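PDB 2BYO: putative phthiocerol dimycocerosate transporter LppX, which might carry phthiocerol dimycocerosates, lipids of the mycobacterial cell wall, from the cell membrane to the outer membrane. Local coordinates for residues L55-A60 / S101-I106; V83-R86 / N91-V94. All blocks are in the same frame, centred on the assembly; numbering follows the deposited sequence.

How the contacts relate
Both contacts belong to one half of the antiparallel sheet that curves into the U-shaped half-barrel of LppX. Contact 2 pairs neighbouring strands of a hairpin, is buried, and rests on backbone hydrogen bonds with apolar side chains on one face and chiefly polar ones on the other. Contact 1 is smaller and only partly buried: it brings an edge strand, 99-105, against the lead-in to strand 57-65 and its first residue, mainly by leucine and isoleucine side chains. Strand 91-96 links the two, since I92 and V94 of contact 2 receive probable backbone hydrogen bonds from L103 and S101 of contact 1. Along the chain, contact 2 is nested within the loop that contact 1 closes.

Contact 1. Residues L55-A60 / S101-I106; sequences LGITSA and SNLGSI. With MLT (D-malate), chain M.
L103 reaches from an edge strand of the sheet to meet L55, in the turn just before strand 57-65, and I57, its first residue. The segment 101-106 enters this contact along its pairing with strand 91-96, where S101 bonds through its backbone to V94. L103 then carries the contact. Its CG stands anti to its own carbonyl carbon (chi1 -62°), which sends the branched end toward 55-60. There CD1 of L103 lies 3.8 Å from the backbone O of L55 and 4.1 Å from CD1 of I57. The two leucine side chains meet at a slant, CB of L103 against CD1 of L55 at 4.0 Å. Leucine suits the place because it is long enough, branching at CG, for one methyl to touch both the L55 carbonyl and I57.

L103 and G104 both face I92, a classic beta bulge. At G104 a CB would point toward 55-60 and come tight against CD1 of L55, and glycine avoids this; the backbone N of G104 is 4.3 Å from that methyl. On D-malate, O4 lies 3.3 Å from CA of G104. S105 turns its side chain away, where OG serves as the N-cap of helix 106-112, bonding to the backbone N of E108. The other methyl of L55, CD2, lies 3.8 Å from malate O5.

Contact between the segments is thus van der Waals in kind, with methyls against methyls and against backbone atoms, and it lacks directional bonds; those of L103 and G104 go instead to I92 through the bulge. L55, L103, G104 and S105 supply four of the five residues of the malate pocket, which E108 completes.

Contact 2. Residues V83-R86 / N91-V94; sequences VPFR and NISV. With OAA (oxaloacetate ion), chain L.
Strands 83-86 and 91-94 run antiparallel, with axes 4.9 Å apart at 170°, and R86 and S93 form the hydrogen-bonded pair: R86 N to S93 O and S93 N to R86 O are each 2.9 Å and nearly straight. F85 and V94 are the neighbouring non-hydrogen-bonded pair. On their face, the F85 ring lies alongside I92, its CE1 3.8 Å from CG2 of I92. CG anti to the backbone N (chi1 170°) sets the ring beside that methyl. V83 adds CG1, 3.6 Å from CB of V94; beta-branched valines suit an extended backbone and fill such a face. F85 also touches a bound alpha-linolenic acid.

On the other face, R86 lays its extended chain over S93, with CG 4.0 Å from CB of S93; small serine leaves room for it. A water accepts from R86 NE and donates to S93 OG, which itself donates to OD1 of N102. P84 packs CB 3.3 Å from oxaloacetate C2.

The hairpin therefore separates its chemistry: an apolar face toward the lipid, and a face where W100 makes a cation-pi contact with the guanidinium of R86 and a water joins its NE to S93 OG.

Contact 1. Residues L55-A60 / S101-I106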
# COMPACT_ATOMS: atom_id res chain seq x y z
N LEU A 55 -7.39 -8.51 -6.39
CA LEU A 55 -7.81 -8.87 -7.75
C LEU A 55 -6.97 -10.00 -8.37
O LEU A 55 -6.87 -10.08 -9.60
CB LEU A 55 -7.79 -7.63 -8.66
CG LEU A 55 -8.50 -6.37 -8.16
CD1 LEU A 55 -8.30 -5.23 -9.14
CD2 LEU A 55 -9.97 -6.64 -7.95
N GLY A 56 -6.40 -10.86 -7.52
CA GLY A 56 -5.57 -11.98 -7.98
C GLY A 56 -4.08 -11.68 -8.09
O GLY A 56 -3.29 -12.56 -8.45
N ILE A 57 -3.70 -10.44 -7.80
CA ILE A 57 -2.30 -10.05 -7.75
C ILE A 57 -1.73 -10.38 -6.36
O ILE A 57 -2.38 -10.12 -5.35
CB ILE A 57 -2.13 -8.54 -8.03
CG1 ILE A 57 -2.58 -8.23 -9.45
CG2 ILE A 57 -0.66 -8.11 -7.80
CD1 ILE A 57 -2.54 -6.76 -9.79
N THR A 58 -0.53 -10.97 -6.34
CA THR A 58 0.15 -11.37 -5.09
C THR A 58 1.54 -10.75 -4.94
O THR A 58 2.17 -10.86 -3.87
CB THR A 58 0.27 -12.92 -5.00
OG1 THR A 58 0.97 -13.41 -6.15
CG2 THR A 58 -1.10 -13.57 -4.94
N SER A 59 2.02 -10.09 -5.99
CA SER A 59 3.25 -9.31 -5.93
C SER A 59 3.19 -8.21 -6.99
O SER A 59 2.57 -8.40 -8.03
CB SER A 59 4.47 -10.22 -6.18
OG SER A 59 5.69 -9.51 -6.04
N ALA A 60 3.80 -7.06 -6.72
CA ALA A 60 3.95 -6.03 -7.76
C ALA A 60 5.11 -5.10 -7.47
O ALA A 60 5.45 -4.87 -6.31
CB ALA A 60 2.66 -5.23 -7.92
N SER A 101 -5.99 -7.11 -20.38
CA SER A 101 -7.33 -7.26 -19.83
C SER A 101 -7.46 -6.41 -18.56
O SER A 101 -6.50 -6.22 -17.83
CB SER A 101 -7.64 -8.72 -19.53
OG SER A 101 -6.73 -9.23 -18.57
N ASN A 102 -8.67 -5.90 -18.35
CA ASN A 102 -8.99 -5.08 -17.18
C ASN A 102 -9.39 -5.95 -16.00
O ASN A 102 -10.32 -6.74 -16.09
CB ASN A 102 -10.16 -4.13 -17.52
CG ASN A 102 -9.80 -3.13 -18.61
OD1 ASN A 102 -8.68 -2.64 -18.68
ND2 ASN A 102 -10.77 -2.81 -19.45
N LEU A 103 -8.67 -5.81 -14.88
CA LEU A 103 -9.00 -6.52 -13.64
C LEU A 103 -10.02 -5.74 -12.81
O LEU A 103 -10.77 -6.32 -12.02
CB LEU A 103 -7.75 -6.75 -12.79
CG LEU A 103 -6.66 -7.63 -13.41
CD1 LEU A 103 -5.55 -7.83 -12.41
CD2 LEU A 103 -7.21 -8.96 -13.86
N GLY A 104 -10.03 -4.43 -12.98
CA GLY A 104 -10.93 -3.63 -12.21
C GLY A 104 -10.93 -2.18 -12.61
O GLY A 104 -10.19 -1.76 -13.50
N SER A 105 -11.80 -1.44 -11.93
CA SER A 105 -12.02 -0.04 -12.18
C SER A 105 -11.81 0.71 -10.88
O SER A 105 -12.29 0.27 -9.83
CB SER A 105 -13.44 0.18 -12.69
OG SER A 105 -13.95 1.43 -12.28
N ILE A 106 -11.10 1.83 -10.95
CA ILE A 106 -10.80 2.64 -9.78
C ILE A 106 -12.09 3.13 -9.12
O ILE A 106 -12.28 2.96 -7.92
CB ILE A 106 -9.91 3.84 -10.15
CG1 ILE A 106 -8.50 3.36 -10.52
CG2 ILE A 106 -9.82 4.84 -9.00
CD1 ILE A 106 -7.65 4.42 -11.18
C1 MLT M . -14.91 -4.21 -13.27
O1 MLT M . -14.80 -3.08 -12.74
O2 MLT M . -14.66 -4.33 -14.49
C2 MLT M . -15.32 -5.40 -12.44
O3 MLT M . -16.30 -5.06 -11.47
C3 MLT M . -14.08 -6.03 -11.81
C4 MLT M . -13.70 -5.43 -10.47
O4 MLT M . -13.61 -4.18 -10.30
O5 MLT M . -13.45 -6.21 -9.51

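Contact 2. Residues V83-R86 / N91-V94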
# COMPACT_ATOMS: atom_id res chain seq x y z
N VAL A 83 4.13 -10.27 -15.22
CA VAL A 83 2.92 -9.83 -15.92
C VAL A 83 2.89 -8.30 -15.94
O VAL A 83 2.81 -7.67 -14.89
CB VAL A 83 1.66 -10.35 -15.21
CG1 VAL A 83 0.40 -9.76 -15.81
CG2 VAL A 83 1.63 -11.86 -15.26
N PRO A 84 2.96 -7.70 -17.14
CA PRO A 84 2.90 -6.23 -17.15
C PRO A 84 1.60 -5.71 -16.54
O PRO A 84 0.54 -6.31 -16.72
CB PRO A 84 2.98 -5.89 -18.64
CG PRO A 84 3.54 -7.12 -19.30
CD PRO A 84 3.09 -8.26 -18.49
N PHE A 85 1.70 -4.58 -15.84
CA PHE A 85 0.61 -4.03 -15.02
C PHE A 85 0.50 -2.55 -15.29
O PHE A 85 1.51 -1.86 -15.38
CB PHE A 85 0.92 -4.25 -13.52
CG PHE A 85 -0.01 -3.51 -12.58
CD1 PHE A 85 -1.14 -4.15 -12.07
CD2 PHE A 85 0.22 -2.20 -12.23
CE1 PHE A 85 -2.02 -3.48 -11.22
CE2 PHE A 85 -0.66 -1.51 -11.37
CZ PHE A 85 -1.78 -2.16 -10.87
N ARG A 86 -0.72 -2.05 -15.42
CA ARG A 86 -0.92 -0.60 -15.54
C ARG A 86 -2.21 -0.10 -14.92
O ARG A 86 -3.18 -0.84 -14.76
CB ARG A 86 -0.83 -0.13 -17.01
CG ARG A 86 -1.98 -0.60 -17.85
CD ARG A 86 -1.78 -0.35 -19.34
NE ARG A 86 -2.99 -0.70 -20.07
CZ ARG A 86 -3.10 -0.78 -21.40
NH1 ARG A 86 -2.05 -0.57 -22.19
NH2 ARG A 86 -4.27 -1.10 -21.94
N ASN A 91 -8.99 2.48 -15.43
CA ASN A 91 -8.76 1.05 -15.59
C ASN A 91 -7.50 0.53 -14.92
O ASN A 91 -6.44 1.12 -15.03
CB ASN A 91 -8.73 0.70 -17.06
CG ASN A 91 -10.03 1.02 -17.75
OD1 ASN A 91 -11.11 0.79 -17.21
ND2 ASN A 91 -9.93 1.59 -18.95
N ILE A 92 -7.65 -0.59 -14.21
CA ILE A 92 -6.55 -1.39 -13.69
C ILE A 92 -6.45 -2.59 -14.62
O ILE A 92 -7.42 -3.34 -14.76
CB ILE A 92 -6.84 -1.87 -12.25
CG1 ILE A 92 -6.97 -0.66 -11.31
CG2 ILE A 92 -5.76 -2.82 -11.76
CD1 ILE A 92 -7.61 -1.00 -9.96
N SER A 93 -5.29 -2.77 -15.25
CA SER A 93 -5.10 -3.77 -16.32
C SER A 93 -3.80 -4.57 -16.18
O SER A 93 -2.83 -4.10 -15.59
CB SER A 93 -5.09 -3.07 -17.67
OG SER A 93 -6.30 -2.37 -17.92
N VAL A 94 -3.82 -5.79 -16.73
CA VAL A 94 -2.65 -6.66 -16.84
C VAL A 94 -2.57 -7.21 -18.27
O VAL A 94 -3.58 -7.32 -18.95
CB VAL A 94 -2.66 -7.86 -15.84
CG1 VAL A 94 -2.56 -7.36 -14.42
CG2 VAL A 94 -3.90 -8.72 -16.01
O1 OAA L . 4.00 -2.27 -18.15
O2 OAA L . 2.69 -1.33 -19.58
O4 OAA L . 6.45 -2.96 -21.70
O5 OAA L . 5.71 -1.03 -22.43
O3 OAA L . 3.82 -3.69 -22.70
C1 OAA L . 3.54 -2.21 -19.31
C2 OAA L . 3.96 -3.22 -20.36
C3 OAA L . 4.11 -2.66 -21.78
C4 OAA L . 5.50 -2.19 -21.98
O HOH W 1 -5.49 0.25 -18.16